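Local coordinates for protein transcriptional regulator nlh2 (Aquifex aeolicus, PDB 4G3V) that probably regulates sigma54-dependent transcription through a GAF domain, a fold that commonly serves as a sensory module, at residues A48-E51 and G52-L55; A70-K73 and G74-I77; F136-K139 and E140-E143. One frame throughout, in Å; residues are numbered along the deposited sequence.

All three contacts are local, each within one continuous stretch of the GAF domain. Interactions 1 and 2 share a sheet. Residues 48-55 turn between strands 44-51 and 54-61, and residues 70-77 lead from the edge strand 70-72 into helix 76-84. They touch directly: Leu55 O lies 2.9 Å from Phe71 N, a probable hydrogen bond between neighbouring strands. Interaction 3, at 136-143, opens helix 139-162, on the opposite side of the chain's centre from interaction 1. Interaction 1 is partly buried and pairs backbones, with an arginine-asparagine side-chain bond at the turn. In each of the other two, surface contacts, a carboxylate accepts a backbone N-H; interaction 3 adds a serine hydroxyl and an apolar ring contact.

Interaction 1: A48-E51 and G52-L55; sequences AIRE and GNTL
Arg50, Glu51 and Leu55 carry much of this beta hairpin, which joins strands 44-51 and 54-61 of the GAF sheet. The chain reverses through a type II' turn from Glu51 to Thr54, with Gly52 at a positive phi. Glu51 and Thr54 form an antiparallel hydrogen-bonded pair. Glu51 N donates to Thr54 O at 2.7 Å. The return bond, Thr54 N to Glu51 O, is longer at 3.2 Å. One step further from the turn, Arg50 and Leu55 make a non-hydrogen-bonded pair with both side chains on the same face of the sheet. Leu55 CD2 reaches back over the opposite strand to 3.5 Å from Arg50 N. Leu55 CB rests 4.1 Å from Ala48 CB. Leu55 also touches Thr78 and Phe82 of helix 76-84, and Arg50 touches Phe82 too, so this face of the hairpin lies against that helix.

Arg50 runs along the hairpin toward its tip. With CG anti to the backbone N (chi1 -172°) and the chain extended to NE, the guanidinium comes beside the Asn53 amide. The two side chains point the same way, their planes 32° apart. NE makes a weak bond to Gly52 O. NH1 bonds Val126 O of the adjacent strand, so the group ties the turn to a third strand. Arg50 NH2 donates to Asn53 OD1 at 2.8 Å, almost in line with the amide C=O and 27° out of the guanidinium plane.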
ATOM      1  N   ALA A  48     -15.258  -5.167  -7.539  1.00 28.71           N
ATOM      2  CA  ALA A  48     -15.749  -6.271  -8.354  1.00 30.41           C
ATOM      3  C   ALA A  48     -14.740  -7.412  -8.323  1.00 31.77           C
ATOM      4  O   ALA A  48     -13.525  -7.187  -8.311  1.00 29.96           O
ATOM      5  CB  ALA A  48     -15.977  -5.822  -9.767  1.00 33.07           C
ATOM      6  N   ILE A  49     -15.252  -8.636  -8.300  1.00 33.37           N
ATOM      7  CA  ILE A  49     -14.406  -9.799  -8.150  1.00 33.99           C
ATOM      8  C   ILE A  49     -14.595 -10.757  -9.310  1.00 35.77           C
ATOM      9  O   ILE A  49     -15.698 -10.898  -9.843  1.00 36.63           O
ATOM     10  CB  ILE A  49     -14.727 -10.514  -6.834  1.00 37.52           C
ATOM     11  CG1 ILE A  49     -14.450  -9.558  -5.677  1.00 38.67           C
ATOM     12  CG2 ILE A  49     -13.905 -11.782  -6.706  1.00 42.29           C
ATOM     13  CD1 ILE A  49     -14.924 -10.053  -4.323  1.00 43.24           C
ATOM     14  N   ARG A  50     -13.503 -11.417  -9.680  1.00 36.77           N
ATOM     15  CA  ARG A  50     -13.492 -12.356 -10.797  1.00 37.85           C
ATOM     16  C   ARG A  50     -14.171 -13.665 -10.435  1.00 42.04           C
ATOM     17  O   ARG A  50     -13.796 -14.322  -9.470  1.00 41.15           O
ATOM     18  CB  ARG A  50     -12.059 -12.644 -11.200  1.00 38.84           C
ATOM     19  CG  ARG A  50     -11.904 -13.444 -12.470  1.00 44.11           C
ATOM     20  CD  ARG A  50     -10.446 -13.384 -12.882  1.00 47.45           C
ATOM     21  NE  ARG A  50     -10.186 -13.880 -14.225  1.00 51.55           N
ATOM     22  CZ  ARG A  50      -9.095 -13.573 -14.926  1.00 54.96           C
ATOM     23  NH1 ARG A  50      -8.174 -12.763 -14.409  1.00 53.70           N
ATOM     24  NH2 ARG A  50      -8.920 -14.061 -16.146  1.00 57.63           N
ATOM     25  N   GLU A  51     -15.170 -14.032 -11.222  1.00 43.83           N
ATOM     26  CA  GLU A  51     -15.807 -15.338 -11.102  1.00 50.03           C
ATOM     27  C   GLU A  51     -15.689 -16.000 -12.460  1.00 51.37           C
ATOM     28  O   GLU A  51     -16.354 -15.592 -13.407  1.00 53.54           O
ATOM     29  CB  GLU A  51     -17.274 -15.187 -10.701  1.00 56.36           C
ATOM     30  CG  GLU A  51     -17.476 -14.418  -9.400  1.00 63.93           C
ATOM     31  CD  GLU A  51     -18.942 -14.172  -9.080  1.00 70.53           C
ATOM     32  OE1 GLU A  51     -19.809 -14.582  -9.885  1.00 72.54           O
ATOM     33  OE2 GLU A  51     -19.227 -13.564  -8.023  1.00 73.33           O
ATOM     34  N   GLY A  52     -14.830 -17.009 -12.555  1.00 53.57           N
ATOM     35  CA  GLY A  52     -14.495 -17.596 -13.837  1.00 54.00           C
ATOM     36  C   GLY A  52     -13.680 -16.607 -14.645  1.00 55.57           C
ATOM     37  O   GLY A  52     -12.517 -16.334 -14.320  1.00 56.35           O
ATOM     38  N   ASN A  53     -14.287 -16.053 -15.691  1.00 55.84           N
ATOM     39  CA  ASN A  53     -13.628 -15.027 -16.494  1.00 56.31           C
ATOM     40  C   ASN A  53     -14.477 -13.759 -16.592  1.00 53.49           C
ATOM     41  O   ASN A  53     -14.397 -13.026 -17.570  1.00 54.53           O
ATOM     42  CB  ASN A  53     -13.312 -15.561 -17.902  1.00 57.94           C
ATOM     43  CG  ASN A  53     -12.086 -14.898 -18.518  1.00 62.01           C
ATOM     44  OD1 ASN A  53     -11.126 -14.571 -17.816  1.00 63.60           O
ATOM     45  ND2 ASN A  53     -12.118 -14.685 -19.833  1.00 61.53           N
ATOM     46  N   THR A  54     -15.295 -13.506 -15.574  1.00 52.22           N
ATOM     47  CA  THR A  54     -16.142 -12.318 -15.554  1.00 52.19           C
ATOM     48  C   THR A  54     -16.042 -11.648 -14.191  1.00 48.84           C
ATOM     49  O   THR A  54     -15.898 -12.329 -13.177  1.00 48.80           O
ATOM     50  CB  THR A  54     -17.623 -12.670 -15.848  1.00 60.62           C
ATOM     51  OG1 THR A  54     -18.417 -11.479 -15.854  1.00 64.21           O
ATOM     52  CG2 THR A  54     -18.170 -13.615 -14.800  1.00 62.66           C
ATOM     53  N   LEU A  55     -16.111 -10.319 -14.169  1.00 45.50           N
ATOM     54  CA  LEU A  55     -16.119  -9.579 -12.912  1.00 44.18           C
ATOM     55  C   LEU A  55     -17.549  -9.348 -12.457  1.00 46.07           C
ATOM     56  O   LEU A  55     -18.400  -8.945 -13.247  1.00 49.95           O
ATOM     57  CB  LEU A  55     -15.466  -8.205 -13.063  1.00 46.67           C
ATOM     58  CG  LEU A  55     -13.955  -8.073 -13.186  1.00 47.28           C
ATOM     59  CD1 LEU A  55     -13.579  -6.604 -13.045  1.00 47.23           C
ATOM     60  CD2 LEU A  55     -13.230  -8.913 -12.163  1.00 49.11           C
TER

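Interaction 2: A70-K73 and G74-I77; sequences AFKK and GEGI
Glu75 OE1 accepts from Lys72 N at 2.9 Å, which adds a side-chain bond to a type II beta turn from Lys72 to Glu75. The turn carries the chain from edge strand 70-72 of the GAF sheet toward helix 76-84. It is closed by the backbone bond from Glu75 N to Lys72 O, also 2.9 Å long. Lys72 therefore gives its N-H to the Glu75 carboxylate and its carbonyl to the Glu75 backbone. Gly74, with phi at 84°, takes the positive backbone angle at the third position of the turn.

The extended Glu75 side chain reaches back toward the strand, across Lys72. A chi1 of 177° sets CG beside the carbonyl carbon and brings OE1 alongside the strand. The N-H meets OE1 on the anti side, 15° from the carboxylate plane. The aliphatic start of Lys72 packs on the same oxygen, Lys72 CG lying 3.5 Å from Glu75 OE1. Beyond that the Lys72 chain bends at chi2 and chi3 and turns off from the carboxylate. On the sheet side, Phe71 O accepts from Thr54 OG1, which fastens the strand to its neighbour. The Phe71 ring meets the turn at its edge, where Phe71 CD2 lies 3.9 Å from Glu75 O.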
ATOM      1  N   ALA A  70     -22.165  -6.963 -14.142  1.00 57.76           N
ATOM      2  CA  ALA A  70     -21.064  -7.822 -14.552  1.00 57.34           C
ATOM      3  C   ALA A  70     -20.247  -7.163 -15.667  1.00 56.84           C
ATOM      4  O   ALA A  70     -20.803  -6.504 -16.539  1.00 59.92           O
ATOM      5  CB  ALA A  70     -21.595  -9.170 -15.008  1.00 58.56           C
ATOM      6  N   PHE A  71     -18.929  -7.341 -15.617  1.00 52.17           N
ATOM      7  CA  PHE A  71     -18.022  -6.805 -16.635  1.00 49.03           C
ATOM      8  C   PHE A  71     -17.215  -7.917 -17.281  1.00 50.19           C
ATOM      9  O   PHE A  71     -16.683  -8.787 -16.595  1.00 50.83           O
ATOM     10  CB  PHE A  71     -17.021  -5.834 -16.010  1.00 50.16           C
ATOM     11  CG  PHE A  71     -17.640  -4.600 -15.413  1.00 52.86           C
ATOM     12  CD1 PHE A  71     -18.038  -4.582 -14.092  1.00 51.86           C
ATOM     13  CD2 PHE A  71     -17.790  -3.447 -16.167  1.00 55.06           C
ATOM     14  CE1 PHE A  71     -18.588  -3.443 -13.534  1.00 51.73           C
ATOM     15  CE2 PHE A  71     -18.340  -2.301 -15.608  1.00 55.72           C
ATOM     16  CZ  PHE A  71     -18.738  -2.303 -14.293  1.00 53.21           C
ATOM     17  N   LYS A  72     -17.091  -7.868 -18.599  1.00 50.56           N
ATOM     18  CA  LYS A  72     -16.250  -8.807 -19.322  1.00 50.43           C
ATOM     19  C   LYS A  72     -14.916  -8.142 -19.620  1.00 45.83           C
ATOM     20  O   LYS A  72     -14.832  -6.916 -19.649  1.00 41.34           O
ATOM     21  CB  LYS A  72     -16.920  -9.195 -20.638  1.00 55.63           C
ATOM     22  CG  LYS A  72     -18.332  -9.716 -20.457  1.00 60.72           C
ATOM     23  CD  LYS A  72     -18.343 -11.034 -19.710  1.00 65.92           C
ATOM     24  CE  LYS A  72     -17.934 -12.186 -20.618  1.00 70.81           C
ATOM     25  NZ  LYS A  72     -17.941 -13.483 -19.895  1.00 72.51           N
ATOM     26  N   LYS A  73     -13.880  -8.941 -19.861  1.00 43.93           N
ATOM     27  CA  LYS A  73     -12.603  -8.385 -20.278  1.00 42.54           C
ATOM     28  C   LYS A  73     -12.821  -7.450 -21.457  1.00 41.05           C
ATOM     29  O   LYS A  73     -13.505  -7.797 -22.433  1.00 39.52           O
ATOM     30  CB  LYS A  73     -11.611  -9.483 -20.650  1.00 43.75           C
ATOM     31  CG  LYS A  73     -11.039 -10.216 -19.458  1.00 44.83           C
ATOM     32  CD  LYS A  73      -9.819 -11.037 -19.852  1.00 48.46           C
ATOM     33  CE  LYS A  73      -9.237 -11.786 -18.660  1.00 51.03           C
ATOM     34  NZ  LYS A  73      -8.043 -12.581 -19.053  1.00 51.77           N
ATOM     35  N   GLY A  74     -12.252  -6.254 -21.351  1.00 41.39           N
ATOM     36  CA  GLY A  74     -12.287  -5.285 -22.432  1.00 41.71           C
ATOM     37  C   GLY A  74     -13.551  -4.447 -22.473  1.00 42.22           C
ATOM     38  O   GLY A  74     -13.620  -3.491 -23.246  1.00 43.44           O
ATOM     39  N   GLU A  75     -14.534  -4.787 -21.637  1.00 42.91           N
ATOM     40  CA  GLU A  75     -15.825  -4.088 -21.632  1.00 45.83           C
ATOM     41  C   GLU A  75     -15.834  -2.858 -20.731  1.00 45.49           C
ATOM     42  O   GLU A  75     -15.832  -2.973 -19.489  1.00 45.70           O
ATOM     43  CB  GLU A  75     -16.949  -5.024 -21.178  1.00 49.10           C
ATOM     44  CG  GLU A  75     -18.294  -4.324 -21.088  1.00 53.49           C
ATOM     45  CD  GLU A  75     -19.412  -5.237 -20.612  1.00 58.46           C
ATOM     46  OE1 GLU A  75     -19.115  -6.342 -20.098  1.00 60.19           O
ATOM     47  OE2 GLU A  75     -20.588  -4.842 -20.745  1.00 60.23           O
ATOM     48  N   GLY A  76     -15.879  -1.681 -21.345  1.00 42.14           N
ATOM     49  CA  GLY A  76     -15.879  -0.443 -20.588  1.00 39.70           C
ATOM     50  C   GLY A  76     -14.559  -0.214 -19.859  1.00 37.00           C
ATOM     51  O   GLY A  76     -13.595  -0.957 -20.034  1.00 37.77           O
ATOM     52  N   ILE A  77     -14.515   0.825 -19.038  1.00 33.46           N
ATOM     53  CA  ILE A  77     -13.289   1.208 -18.337  1.00 34.20           C
ATOM     54  C   ILE A  77     -12.881   0.157 -17.312  1.00 30.46           C
ATOM     55  O   ILE A  77     -11.726  -0.277 -17.276  1.00 29.54           O
ATOM     56  CB  ILE A  77     -13.460   2.583 -17.660  1.00 34.08           C
ATOM     57  CG1 ILE A  77     -13.675   3.656 -18.737  1.00 37.53           C
ATOM     58  CG2 ILE A  77     -12.251   2.926 -16.805  1.00 31.44           C
ATOM     59  CD1 ILE A  77     -14.343   4.917 -18.230  1.00 39.83           C
TER

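Interaction 3: F136-K139 and E140-E143; sequences FSDK and ESLE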
ATOM      1  N   PHE A 136     -12.894  16.236  -8.913  1.00 44.87           N
ATOM      2  CA  PHE A 136     -11.595  16.887  -8.819  1.00 46.66           C
ATOM      3  C   PHE A 136     -11.656  18.192  -9.590  1.00 55.36           C
ATOM      4  O   PHE A 136     -12.407  18.310 -10.563  1.00 55.20           O
ATOM      5  CB  PHE A 136     -10.505  16.016  -9.424  1.00 43.89           C
ATOM      6  CG  PHE A 136     -10.255  14.754  -8.666  1.00 41.83           C
ATOM      7  CD1 PHE A 136      -9.352  14.732  -7.619  1.00 43.96           C
ATOM      8  CD2 PHE A 136     -10.931  13.595  -8.991  1.00 40.11           C
ATOM      9  CE1 PHE A 136      -9.123  13.574  -6.912  1.00 43.07           C
ATOM     10  CE2 PHE A 136     -10.704  12.421  -8.291  1.00 39.45           C
ATOM     11  CZ  PHE A 136      -9.798  12.412  -7.250  1.00 42.18           C
ATOM     12  N   SER A 137     -10.841  19.155  -9.171  1.00 62.80           N
ATOM     13  CA  SER A 137     -10.822  20.477  -9.786  1.00 69.65           C
ATOM     14  C   SER A 137      -9.580  20.721 -10.648  1.00 74.87           C
ATOM     15  O   SER A 137      -9.400  21.818 -11.174  1.00 72.50           O
ATOM     16  CB  SER A 137     -10.922  21.548  -8.702  1.00 70.51           C
ATOM     17  OG  SER A 137     -12.145  21.425  -7.994  1.00 71.83           O
ATOM     18  N   ASP A 138      -8.726  19.708 -10.787  1.00 80.89           N
ATOM     19  CA  ASP A 138      -7.566  19.794 -11.677  1.00 86.77           C
ATOM     20  C   ASP A 138      -6.911  18.429 -11.879  1.00 88.36           C
ATOM     21  O   ASP A 138      -6.938  17.580 -10.988  1.00 88.00           O
ATOM     22  CB  ASP A 138      -6.535  20.789 -11.141  1.00 90.28           C
ATOM     23  CG  ASP A 138      -6.103  20.472  -9.730  1.00 92.87           C
ATOM     24  OD1 ASP A 138      -5.345  19.496  -9.548  1.00 93.81           O
ATOM     25  OD2 ASP A 138      -6.519  21.203  -8.805  1.00 93.43           O
ATOM     26  N   LYS A 139      -6.317  18.235 -13.053  1.00 89.19           N
ATOM     27  CA  LYS A 139      -5.725  16.950 -13.415  1.00 90.26           C
ATOM     28  C   LYS A 139      -4.611  16.530 -12.462  1.00 89.27           C
ATOM     29  O   LYS A 139      -4.307  15.343 -12.335  1.00 89.46           O
ATOM     30  CB  LYS A 139      -5.179  17.002 -14.843  1.00 91.82           C
ATOM     31  CG  LYS A 139      -6.254  17.113 -15.912  1.00 93.11           C
ATOM     32  CD  LYS A 139      -5.644  17.247 -17.299  1.00 94.15           C
ATOM     33  CE  LYS A 139      -6.715  17.380 -18.374  1.00 94.14           C
ATOM     34  NZ  LYS A 139      -6.115  17.624 -19.722  1.00 93.92           N
ATOM     35  N   GLU A 140      -4.004  17.502 -11.791  1.00 87.81           N
ATOM     36  CA  GLU A 140      -2.844  17.225 -10.953  1.00 86.70           C
ATOM     37  C   GLU A 140      -3.214  16.446  -9.691  1.00 80.75           C
ATOM     38  O   GLU A 140      -2.684  15.364  -9.449  1.00 82.37           O
ATOM     39  CB  GLU A 140      -2.132  18.526 -10.592  1.00 91.56           C
ATOM     40  CG  GLU A 140      -0.709  18.325 -10.113  1.00 95.51           C
ATOM     41  CD  GLU A 140       0.151  19.549 -10.325  1.00 98.89           C
ATOM     42  OE1 GLU A 140      -0.319  20.497 -10.991  1.00 99.76           O
ATOM     43  OE2 GLU A 140       1.297  19.562  -9.825  1.00100.56           O
ATOM     44  N   SER A 141      -4.118  16.997  -8.893  1.00 73.91           N
ATOM     45  CA  SER A 141      -4.585  16.327  -7.681  1.00 69.39           C
ATOM     46  C   SER A 141      -5.235  14.970  -7.987  1.00 63.88           C
ATOM     47  O   SER A 141      -5.319  14.100  -7.124  1.00 61.03           O
ATOM     48  CB  SER A 141      -5.586  17.219  -6.946  1.00 71.71           C
ATOM     49  OG  SER A 141      -6.681  17.555  -7.786  1.00 72.54           O
ATOM     50  N   LEU A 142      -5.708  14.799  -9.214  1.00 60.76           N
ATOM     51  CA  LEU A 142      -6.273  13.526  -9.629  1.00 56.28           C
ATOM     52  C   LEU A 142      -5.166  12.474  -9.720  1.00 54.72           C
ATOM     53  O   LEU A 142      -5.342  11.332  -9.293  1.00 50.16           O
ATOM     54  CB  LEU A 142      -6.988  13.683 -10.970  1.00 53.79           C
ATOM     55  CG  LEU A 142      -7.531  12.407 -11.611  1.00 52.46           C
ATOM     56  CD1 LEU A 142      -8.419  11.635 -10.649  1.00 51.91           C
ATOM     57  CD2 LEU A 142      -8.301  12.759 -12.870  1.00 54.68           C
ATOM     58  N   GLU A 143      -4.019  12.871 -10.263  1.00 58.93           N
ATOM     59  CA  GLU A 143      -2.892  11.956 -10.410  1.00 63.17           C
ATOM     60  C   GLU A 143      -2.366  11.492  -9.054  1.00 60.23           C
ATOM     61  O   GLU A 143      -2.009  10.325  -8.881  1.00 59.16           O
ATOM     62  CB  GLU A 143      -1.767  12.605 -11.223  1.00 70.32           C
ATOM     63  CG  GLU A 143      -2.096  12.775 -12.708  1.00 76.41           C
ATOM     64  CD  GLU A 143      -0.976  13.462 -13.491  1.00 82.07           C
ATOM     65  OE1 GLU A 143       0.188  13.426 -13.030  1.00 82.84           O
ATOM     66  OE2 GLU A 143      -1.264  14.039 -14.566  1.00 84.49           O
TER
HETATM   67  O   HOH W   1      -9.202  18.661  -7.010  1.00 60.85           O
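Asp138 is the N-cap residue of helix 139-162, and its side chain accepts the capping bond from Ser141 N. Ser141 N donates to Asp138 OD1 at 2.9 Å, nearly straight and almost along the C-O axis of the acid. Ser141 OG donates to the same Asp138 OD1, also at 2.9 Å, but from above the carboxylate plane. Asp138 CG and Ser141 OG each lie between the backbone N and the carbonyl carbon (chi1 55° and 57°), which lets the two side chains meet over the first turn. The negative carboxylate would be expected to interact favourably with the positive end of the helix dipole. Further along the first turn, Glu143 N donates to Lys139 O at 3.2 Å.

Beside the cap, Phe136 packs against the helix. Leu142 CD1 sits over one face of the Phe136 ring in a CH-pi contact, 3.7 Å from the centroid and offset toward the rim. The two side chains cross at about a right angle. Behind this pair lies the sheet: Phe136 and Leu142 both touch Ala114 of strand 113-122. Phe145 meets the Phe136 ring edge-to-face.

A water bridges loop and helix. It takes a bond from Ser137 N at 2.8 Å and gives one to Ser141 OG at 2.9 Å.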